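Local structure of chloramphenicol acetyltransferase (6PXA) at residues F42-L50 and A83-Q91; A119-V128 and I136-D144. The protein probably transfers the acetyl group of acetyl-CoA to chloramphenicol and binds taurocholic acid in the crystal. One frame throughout, in Å; residues are numbered along the deposited sequence. Where two conformers were deposited one is given.

Contact 1 of 2, residues F42-L50 and A83-Q91; sequences FEEQAVRYL and ATFMMAGNQ. With TCH (taurocholic acid), chain R.
On one face of the left-handed beta-helix typical of hexapeptide acyltransferases, 47-48 is an outermost strand of its sheet within the chain and pairs in parallel with 84-86. Phe85 N gives a nearly straight bond to Ala46 O (2.7 Å), and Arg48 N and Met87 N continue the pairing through Phe85 O and Arg48 O. Inside, the Phe42 ring turns its edge to Phe85, Phe42 CE1 lying 3.9 Å from Phe85 CE2. Val47 CG1 and Leu50 CD1 pack on the bent chain of Met87. On the other face Thr84 CG2 lies against Arg48 CD (3.5 Å), with the Thr84 side chain over one face of the guanidinium. Gln45 O lies in the guanidinium plane and takes a nearly straight hydrogen bond from Arg48 NE (3.0 Å), and NH1 reaches Glu133 of the second subunit in a salt bridge. The Tyr49 ring has Met86 SD at its edge, a Met-aromatic contact; over one face stands Gln91 NE2, 3.2 Å from Tyr49 CD2, the amide plane tilted 43° to the ring. Gln91 O meets taurocholate C15 at 3.3 Å. Leu71 of strand 71-73 lies against Val47, Phe85 and Met87, and strand 135-136 pairs with 84-86 on its other side.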
loop_
_atom_site.group_PDB
_atom_site.type_symbol
_atom_site.label_atom_id
_atom_site.label_comp_id
_atom_site.label_asym_id
_atom_site.label_seq_id
_atom_site.Cartn_x
_atom_site.Cartn_y
_atom_site.Cartn_z
ATOM N N PHE B 42 7.922 -15.399 -5.412
ATOM C CA PHE B 42 6.547 -15.525 -4.949
ATOM C C PHE B 42 6.483 -16.040 -3.508
ATOM O O PHE B 42 5.766 -15.479 -2.669
ATOM C CB PHE B 42 5.800 -16.458 -5.906
ATOM C CG PHE B 42 4.354 -16.668 -5.558
ATOM C CD1 PHE B 42 3.430 -15.677 -5.792
ATOM C CD2 PHE B 42 3.919 -17.879 -5.043
ATOM C CE1 PHE B 42 2.095 -15.864 -5.487
ATOM C CE2 PHE B 42 2.581 -18.079 -4.739
ATOM C CZ PHE B 42 1.669 -17.067 -4.958
ATOM N N GLU B 43 7.241 -17.103 -3.192
ATOM C CA GLU B 43 7.161 -17.697 -1.857
ATOM C C GLU B 43 7.854 -16.878 -0.782
ATOM O O GLU B 43 7.576 -17.082 0.402
ATOM C CB GLU B 43 7.749 -19.119 -1.840
ATOM C CG GLU B 43 6.828 -20.130 -2.490
ATOM C CD GLU B 43 7.264 -21.566 -2.215
ATOM O OE1 GLU B 43 8.388 -21.944 -2.595
ATOM O OE2 GLU B 43 6.472 -22.302 -1.603
ATOM N N GLU B 44 8.743 -15.959 -1.135
ATOM C CA GLU B 44 9.382 -15.198 -0.073
ATOM C C GLU B 44 8.792 -13.812 0.120
ATOM O O GLU B 44 9.050 -13.203 1.155
ATOM C CB GLU B 44 10.890 -15.106 -0.298
ATOM C CG GLU B 44 11.310 -14.447 -1.548
ATOM C CD GLU B 44 12.748 -14.764 -1.900
ATOM O OE1 GLU B 44 13.298 -14.111 -2.810
ATOM O OE2 GLU B 44 13.330 -15.671 -1.269
ATOM N N GLN B 45 7.948 -13.338 -0.792
ATOM C CA GLN B 45 7.478 -11.948 -0.812
ATOM C C GLN B 45 5.960 -11.835 -0.887
ATOM O O GLN B 45 5.366 -11.004 -0.203
ATOM C CB GLN B 45 8.129 -11.242 -2.030
ATOM C CG GLN B 45 7.727 -9.792 -2.249
ATOM C CD GLN B 45 8.291 -8.880 -1.191
ATOM O OE1 GLN B 45 9.329 -9.168 -0.605
ATOM N NE2 GLN B 45 7.606 -7.773 -0.934
ATOM N N ALA B 46 5.317 -12.662 -1.700
ATOM C CA ALA B 46 3.880 -12.595 -1.920
ATOM C C ALA B 46 3.081 -13.414 -0.915
ATOM O O ALA B 46 1.969 -13.021 -0.541
ATOM C CB ALA B 46 3.557 -13.085 -3.339
ATOM N N VAL B 47 3.579 -14.575 -0.516
ATOM C CA VAL B 47 2.855 -15.455 0.397
ATOM C C VAL B 47 3.449 -15.270 1.777
ATOM O O VAL B 47 4.629 -15.563 1.997
ATOM C CB VAL B 47 2.927 -16.920 -0.053
ATOM C CG1 VAL B 47 2.088 -17.795 0.882
ATOM C CG2 VAL B 47 2.435 -17.036 -1.479
ATOM N N ARG B 48 2.656 -14.754 2.706
ATOM C CA ARG B 48 3.217 -14.294 3.968
ATOM C C ARG B 48 2.607 -15.032 5.144
ATOM O O ARG B 48 1.389 -15.251 5.196
ATOM C CB ARG B 48 3.033 -12.771 4.154
ATOM C CG ARG B 48 3.565 -11.977 2.991
ATOM C CD ARG B 48 3.589 -10.483 3.288
ATOM N NE ARG B 48 4.197 -9.723 2.200
ATOM C CZ ARG B 48 4.294 -8.398 2.197
ATOM N NH1 ARG B 48 3.834 -7.713 3.236
ATOM N NH2 ARG B 48 4.865 -7.776 1.172
ATOM N N TYR B 49 3.484 -15.390 6.085
ATOM C CA TYR B 49 3.144 -16.005 7.365
ATOM C C TYR B 49 2.635 -17.424 7.194
ATOM O O TYR B 49 1.866 -17.901 8.024
ATOM C CB TYR B 49 2.125 -15.172 8.153
ATOM C CG TYR B 49 2.520 -13.709 8.262
ATOM C CD1 TYR B 49 3.525 -13.308 9.135
ATOM C CD2 TYR B 49 1.886 -12.733 7.481
ATOM C CE1 TYR B 49 3.890 -11.970 9.259
ATOM C CE2 TYR B 49 2.253 -11.362 7.610
ATOM C CZ TYR B 49 3.258 -10.999 8.476
ATOM O OH TYR B 49 3.629 -9.655 8.591
ATOM N N LEU B 50 3.072 -18.106 6.135
ATOM C CA LEU B 50 2.709 -19.513 5.886
ATOM C C LEU B 50 3.805 -20.442 6.415
ATOM O O LEU B 50 4.884 -20.553 5.817
ATOM C CB LEU B 50 2.477 -19.738 4.395
ATOM C CG LEU B 50 1.827 -21.090 4.102
ATOM C CD1 LEU B 50 0.563 -21.216 4.905
ATOM C CD2 LEU B 50 1.496 -21.155 2.656
ATOM N N ALA B 83 1.546 -8.367 -5.175
ATOM C CA ALA B 83 0.335 -8.952 -4.625
ATOM C C ALA B 83 0.686 -9.821 -3.412
ATOM O O ALA B 83 1.748 -10.446 -3.356
ATOM C CB ALA B 83 -0.396 -9.759 -5.701
ATOM N N THR B 84 -0.167 -9.789 -2.399
ATOM C CA THR B 84 0.165 -10.359 -1.099
ATOM C C THR B 84 -0.972 -11.240 -0.610
ATOM O O THR B 84 -2.143 -10.822 -0.615
ATOM C CB THR B 84 0.461 -9.253 -0.071
ATOM O OG1 THR B 84 1.625 -8.521 -0.488
ATOM C CG2 THR B 84 0.741 -9.861 1.288
ATOM N N PHE B 85 -0.624 -12.466 -0.215
ATOM C CA PHE B 85 -1.531 -13.401 0.450
ATOM C C PHE B 85 -1.160 -13.475 1.926
ATOM O O PHE B 85 -0.071 -13.942 2.289
ATOM C CB PHE B 85 -1.467 -14.774 -0.210
ATOM C CG PHE B 85 -1.834 -14.731 -1.669
ATOM C CD1 PHE B 85 -3.164 -14.791 -2.061
ATOM C CD2 PHE B 85 -0.852 -14.582 -2.636
ATOM C CE1 PHE B 85 -3.504 -14.727 -3.403
ATOM C CE2 PHE B 85 -1.181 -14.510 -3.981
ATOM C CZ PHE B 85 -2.525 -14.591 -4.360
ATOM N N MET B 86 -2.052 -13.005 2.775
ATOM C CA MET B 86 -1.780 -13.031 4.209
ATOM C C MET B 86 -2.257 -14.357 4.785
ATOM O O MET B 86 -3.450 -14.668 4.715
ATOM C CB MET B 86 -2.461 -11.857 4.900
ATOM C CG MET B 86 -1.940 -10.489 4.377
ATOM S SD MET B 86 -0.283 -10.051 4.850
ATOM C CE MET B 86 -0.607 -9.473 6.524
ATOM N N MET B 87 -1.330 -15.142 5.335
ATOM C CA MET B 87 -1.705 -16.430 5.887
ATOM C C MET B 87 -1.652 -16.327 7.406
ATOM O O MET B 87 -1.517 -15.227 7.954
ATOM C CB MET B 87 -0.815 -17.521 5.303
ATOM C CG MET B 87 -0.876 -17.616 3.745
ATOM S SD MET B 87 -2.553 -17.737 3.075
ATOM C CE MET B 87 -2.976 -19.444 3.536
ATOM N N ALA B 88 -1.798 -17.479 8.081
ATOM C CA ALA B 88 -1.713 -17.618 9.540
ATOM C C ALA B 88 -2.881 -16.971 10.278
ATOM O O ALA B 88 -2.748 -16.610 11.455
ATOM C CB ALA B 88 -0.386 -17.077 10.091
ATOM N N GLY B 89 -4.036 -16.854 9.632
ATOM C CA GLY B 89 -5.241 -16.457 10.355
ATOM C C GLY B 89 -5.072 -15.187 11.150
ATOM O O GLY B 89 -4.536 -14.182 10.661
ATOM N N ASN B 90 -5.516 -15.209 12.400
ATOM C CA ASN B 90 -5.403 -14.023 13.243
ATOM C C ASN B 90 -4.018 -13.846 13.842
ATOM O O ASN B 90 -3.840 -12.948 14.668
ATOM C CB ASN B 90 -6.442 -14.073 14.371
ATOM C CG ASN B 90 -6.186 -15.207 15.384
ATOM O OD1 ASN B 90 -5.307 -16.052 15.200
ATOM N ND2 ASN B 90 -6.965 -15.212 16.462
ATOM N N GLN B 91 -3.052 -14.695 13.482
ATOM C CA GLN B 91 -1.696 -14.636 14.041
ATOM C C GLN B 91 -1.692 -14.504 15.569
ATOM O O GLN B 91 -0.815 -13.857 16.143
ATOM C CB GLN B 91 -0.898 -13.500 13.403
ATOM C CG GLN B 91 -0.730 -13.647 11.908
ATOM C CD GLN B 91 0.113 -12.524 11.289
ATOM O OE1 GLN B 91 0.929 -11.890 11.967
ATOM N NE2 GLN B 91 -0.083 -12.288 9.998
HETATM C C1 TCH R . 3.027 -19.017 14.089
HETATM C C2 TCH R . 3.864 -19.901 15.104
HETATM C C3 TCH R . 2.929 -20.632 16.102
HETATM O O3 TCH R . 3.698 -21.293 17.039
HETATM C C4 TCH R . 1.943 -19.646 16.834
HETATM C C5 TCH R . 1.142 -18.769 15.840
HETATM C C6 TCH R . 0.238 -17.760 16.595
HETATM C C7 TCH R . 1.025 -16.554 17.271
HETATM O O7 TCH R . 1.709 -16.981 18.397
HETATM C C8 TCH R . 2.018 -15.882 16.297
HETATM C C9 TCH R . 2.931 -16.991 15.633
HETATM C C10 TCH R . 2.109 -18.041 14.849
HETATM C C11 TCH R . 4.010 -16.295 14.775
HETATM C C12 TCH R . 4.751 -15.247 15.429
HETATM O O12 TCH R . 5.701 -15.757 16.347
HETATM C C13 TCH R . 3.802 -14.191 16.259
HETATM C C14 TCH R . 2.959 -14.876 17.067
HETATM C C15 TCH R . 2.100 -13.718 17.776
HETATM C C16 TCH R . 3.130 -12.741 18.105
HETATM C C17 TCH R . 4.409 -13.162 17.360
HETATM C C18 TCH R . 3.043 -13.338 15.229
HETATM C C19 TCH R . 1.237 -17.366 13.796
HETATM O O1S TCH R . 5.074 -11.096 26.262
HETATM C C20 TCH R . 5.083 -11.981 16.831
HETATM C C21 TCH R . 6.337 -12.276 15.952
HETATM C C22 TCH R . 5.530 -11.186 18.093
HETATM C C23 TCH R . 6.714 -11.804 18.836
HETATM C C24 TCH R . 6.953 -10.970 20.084
HETATM N N24 TCH R . 6.321 -11.362 21.323
HETATM O O24 TCH R . 7.630 -9.996 20.055
HETATM C C25 TCH R . 6.547 -10.547 22.495
HETATM C C26 TCH R . 5.470 -10.885 23.514
HETATM S S26 TCH R . 6.207 -10.677 25.146
HETATM O O2S TCH R . 7.598 -11.561 25.153
HETATM O O3S TCH R . 6.531 -9.074 25.391
#

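Contact 2 of 2, residues A119-V128 and I136-D144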
loop_
_atom_site.group_PDB
_atom_site.type_symbol
_atom_site.label_atom_id
_atom_site.label_comp_id
_atom_site.label_asym_id
_atom_site.label_seq_id
_atom_site.Cartn_x
_atom_site.Cartn_y
_atom_site.Cartn_z
ATOM N N ALA B 119 -8.329 -19.418 10.001
ATOM C CA ALA B 119 -9.343 -18.716 9.241
ATOM C C ALA B 119 -9.875 -19.553 8.097
ATOM O O ALA B 119 -10.822 -19.131 7.423
ATOM C CB ALA B 119 -8.775 -17.402 8.691
ATOM N N GLY B 120 -9.305 -20.733 7.878
ATOM C CA GLY B 120 -9.615 -21.531 6.717
ATOM C C GLY B 120 -8.684 -21.194 5.576
ATOM O O GLY B 120 -7.967 -20.183 5.583
ATOM N N ASP B 121 -8.719 -22.046 4.556
ATOM C CA ASP B 121 -7.836 -21.878 3.408
ATOM C C ASP B 121 -8.134 -20.595 2.623
ATOM O O ASP B 121 -9.277 -20.140 2.531
ATOM C CB ASP B 121 -7.970 -23.067 2.452
ATOM C CG ASP B 121 -7.399 -24.369 3.028
ATOM O OD1 ASP B 121 -6.801 -24.370 4.142
ATOM O OD2 ASP B 121 -7.522 -25.407 2.327
ATOM N N THR B 122 -7.084 -20.030 2.042
ATOM C CA THR B 122 -7.221 -18.987 1.025
ATOM C C THR B 122 -7.264 -19.681 -0.331
ATOM O O THR B 122 -6.333 -20.409 -0.692
ATOM C CB THR B 122 -6.078 -17.983 1.093
ATOM O OG1 THR B 122 -6.139 -17.312 2.357
ATOM C CG2 THR B 122 -6.219 -16.935 0.001
ATOM N N ILE B 123 -8.366 -19.505 -1.052
ATOM C CA ILE B 123 -8.575 -20.168 -2.325
ATOM C C ILE B 123 -8.708 -19.098 -3.390
ATOM O O ILE B 123 -9.567 -18.217 -3.279
ATOM C CB ILE B 123 -9.821 -21.058 -2.298
ATOM C CG1 ILE B 123 -9.731 -22.043 -1.134
ATOM C CG2 ILE B 123 -9.940 -21.807 -3.607
ATOM C CD1 ILE B 123 -10.970 -22.898 -0.944
ATOM N N VAL B 124 -7.881 -19.198 -4.426
ATOM C CA VAL B 124 -8.041 -18.428 -5.655
ATOM C C VAL B 124 -8.433 -19.397 -6.768
ATOM O O VAL B 124 -7.729 -20.386 -7.026
ATOM C CB VAL B 124 -6.771 -17.640 -6.002
ATOM C CG1 VAL B 124 -7.006 -16.808 -7.269
ATOM C CG2 VAL B 124 -6.387 -16.723 -4.839
ATOM N N GLY B 125 -9.579 -19.139 -7.401
ATOM C CA GLY B 125 -10.085 -20.008 -8.444
ATOM C C GLY B 125 -9.279 -19.869 -9.722
ATOM O O GLY B 125 -8.155 -19.366 -9.701
ATOM N N ASN B 126 -9.857 -20.279 -10.844
ATOM C CA ASN B 126 -9.162 -20.333 -12.122
ATOM C C ASN B 126 -9.419 -19.060 -12.912
ATOM O O ASN B 126 -10.471 -18.430 -12.779
ATOM C CB ASN B 126 -9.630 -21.540 -12.936
ATOM C CG ASN B 126 -9.509 -22.824 -12.157
ATOM O OD1 ASN B 126 -8.427 -23.385 -12.058
ATOM N ND2 ASN B 126 -10.614 -23.280 -11.574
ATOM N N ASP B 127 -8.440 -18.694 -13.739
ATOM C CA ASP B 127 -8.551 -17.543 -14.621
ATOM C C ASP B 127 -8.771 -16.258 -13.816
ATOM O O ASP B 127 -9.632 -15.437 -14.137
ATOM C CB ASP B 127 -9.666 -17.751 -15.647
ATOM C CG ASP B 127 -9.728 -16.605 -16.668
ATOM O OD1 ASP B 127 -8.651 -16.174 -17.130
ATOM O OD2 ASP B 127 -10.833 -16.117 -16.977
ATOM N N VAL B 128 -7.996 -16.092 -12.748
ATOM C CA VAL B 128 -8.116 -14.927 -11.869
ATOM C C VAL B 128 -6.912 -14.034 -12.062
ATOM O O VAL B 128 -5.766 -14.505 -12.068
ATOM C CB VAL B 128 -8.277 -15.351 -10.391
ATOM C CG1 VAL B 128 -8.187 -14.133 -9.458
ATOM C CG2 VAL B 128 -9.590 -16.065 -10.191
ATOM N N ILE B 136 -4.660 -9.894 -0.102
ATOM C CA ILE B 136 -5.689 -10.924 0.074
ATOM C C ILE B 136 -5.625 -11.418 1.523
ATOM O O ILE B 136 -4.633 -12.032 1.936
ATOM C CB ILE B 136 -5.473 -12.089 -0.898
ATOM C CG1 ILE B 136 -5.313 -11.588 -2.330
ATOM C CG2 ILE B 136 -6.635 -13.047 -0.840
ATOM C CD1 ILE B 136 -6.529 -10.861 -2.816
ATOM N N MET B 137 -6.665 -11.145 2.301
ATOM C CA MET B 137 -6.644 -11.441 3.732
ATOM C C MET B 137 -7.009 -12.906 3.988
ATOM O O MET B 137 -7.485 -13.601 3.087
ATOM C CB MET B 137 -7.584 -10.485 4.460
ATOM C CG MET B 137 -7.228 -8.986 4.318
ATOM S SD MET B 137 -5.674 -8.519 5.042
ATOM C CE MET B 137 -4.609 -8.988 3.827
ATOM N N PRO B 138 -6.767 -13.422 5.212
ATOM C CA PRO B 138 -6.949 -14.870 5.447
ATOM C C PRO B 138 -8.375 -15.332 5.229
ATOM O O PRO B 138 -9.337 -14.613 5.504
ATOM C CB PRO B 138 -6.539 -15.057 6.915
ATOM C CG PRO B 138 -5.621 -13.840 7.223
ATOM C CD PRO B 138 -6.214 -12.731 6.400
ATOM N N GLY B 139 -8.497 -16.566 4.726
ATOM C CA GLY B 139 -9.759 -17.256 4.623
ATOM C C GLY B 139 -10.639 -16.902 3.443
ATOM O O GLY B 139 -11.709 -17.488 3.321
ATOM N N VAL B 140 -10.248 -15.946 2.568
ATOM C CA VAL B 140 -11.141 -15.538 1.481
ATOM C C VAL B 140 -11.107 -16.546 0.327
ATOM O O VAL B 140 -10.109 -17.237 0.077
ATOM C CB VAL B 140 -10.788 -14.125 0.990
ATOM C CG1 VAL B 140 -10.931 -13.109 2.117
ATOM C CG2 VAL B 140 -9.421 -14.151 0.510
ATOM N N HIS B 141 -12.222 -16.630 -0.387
ATOM C CA HIS B 141 -12.315 -17.433 -1.607
ATOM C C HIS B 141 -12.606 -16.488 -2.779
ATOM O O HIS B 141 -13.621 -15.789 -2.780
ATOM C CB HIS B 141 -13.395 -18.518 -1.441
ATOM C CG HIS B 141 -13.501 -19.487 -2.582
ATOM N ND1 HIS B 141 -12.988 -19.239 -3.841
ATOM C CD2 HIS B 141 -14.108 -20.699 -2.659
ATOM C CE1 HIS B 141 -13.258 -20.263 -4.636
ATOM N NE2 HIS B 141 -13.941 -21.157 -3.943
ATOM N N ILE B 142 -11.729 -16.467 -3.772
ATOM C CA ILE B 142 -11.909 -15.625 -4.963
ATOM C C ILE B 142 -12.317 -16.537 -6.105
ATOM O O ILE B 142 -11.506 -17.335 -6.579
ATOM C CB ILE B 142 -10.643 -14.828 -5.315
ATOM C CG1 ILE B 142 -10.270 -13.883 -4.176
ATOM C CG2 ILE B 142 -10.844 -14.015 -6.614
ATOM C CD1 ILE B 142 -8.880 -13.295 -4.316
ATOM N N GLY B 143 -13.558 -16.395 -6.566
ATOM C CA GLY B 143 -14.101 -17.303 -7.556
ATOM C C GLY B 143 -13.432 -17.175 -8.915
ATOM O O GLY B 143 -12.739 -16.214 -9.223
ATOM N N ASP B 144 -13.669 -18.187 -9.746
ATOM C CA ASP B 144 -13.139 -18.222 -11.106
ATOM C C ASP B 144 -13.457 -16.950 -11.891
ATOM O O ASP B 144 -14.572 -16.423 -11.841
ATOM C CB ASP B 144 -13.739 -19.403 -11.882
ATOM C CG ASP B 144 -13.472 -20.733 -11.237
ATOM O OD1 ASP B 144 -12.309 -21.015 -10.889
ATOM O OD2 ASP B 144 -14.434 -21.511 -11.107
HETATM O O HOH W 1 -6.030 -18.255 4.750
HETATM O O HOH W 2 -4.561 -14.936 2.345
#
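Strands 122-124 and 141-142 run parallel in register, Ile123 beside His141 and Val124 beside Ile142, joined by the bonds Ile123 N to Val140 O, Ile142 N to Ile123 O and Gly125 N to Ile142 O (3.1, 2.8 and 2.8 Å). They are successive rungs of the hexapeptide-repeat beta-helix. On the outer side Ile123 sets CG2 over one face of the His141 imidazole, 4.0 Å from the centroid and 17° off the normal, a CH-pi contact; with CG anti to the backbone N (chi1 -175°), the His141 ring presents that face to Ile123. Inward, Val128 CG1 packs on Ile142 CG2 and Val124 CG2 lies near Ile142 CD1. At one end a single carboxylate oxygen takes two donors: Asp144 OD1 accepts Asn126 N at 2.6 Å through its anti lone pair, and Asn126 ND2 from above the carboxylate plane. The straight backbone bond and the more bent side-chain bond tie the loops after the two strands together, while Asn126 OD1 is bound by Lys75 N. Gly125 lets Asp144 OD1 come within 3.4 Å of Gly125 C. At the other end, one water bridges Gly120 O to Gly139 N in the type II turn Met137-Val140; in the modelled conformer Thr122 OG1 also binds this water and, through a second, Ile136 O. Strand 71-73 pairs with 122-124 on the side away from 141-142, Phe85 of strand 84-86 covers Val124 and Ile136 from within, and Trp189 packs on Asn126 and Asp144.

In the fold
Contact 1 and contact 2 follow one another along the chain and belong to two different parallel sheets of the same beta-helix, with centres about 13 Å apart. They meet where strand 84-86 of contact 1 pairs with Ile136, the first residue of segment 136-144: Thr84 O lies 2.7 Å from Ile136 N and Met86 N 2.9 Å from Ile136 O, both probable hydrogen bonds. Just beyond, Met86 O packs against Pro138 CG at 3.4 Å. One taurocholate pocket touches contact 1 through Gln91, whereas contact 2 lies away from the annotated sites; the side chain of Pro138 is about 10 Å from a bound taurocholate.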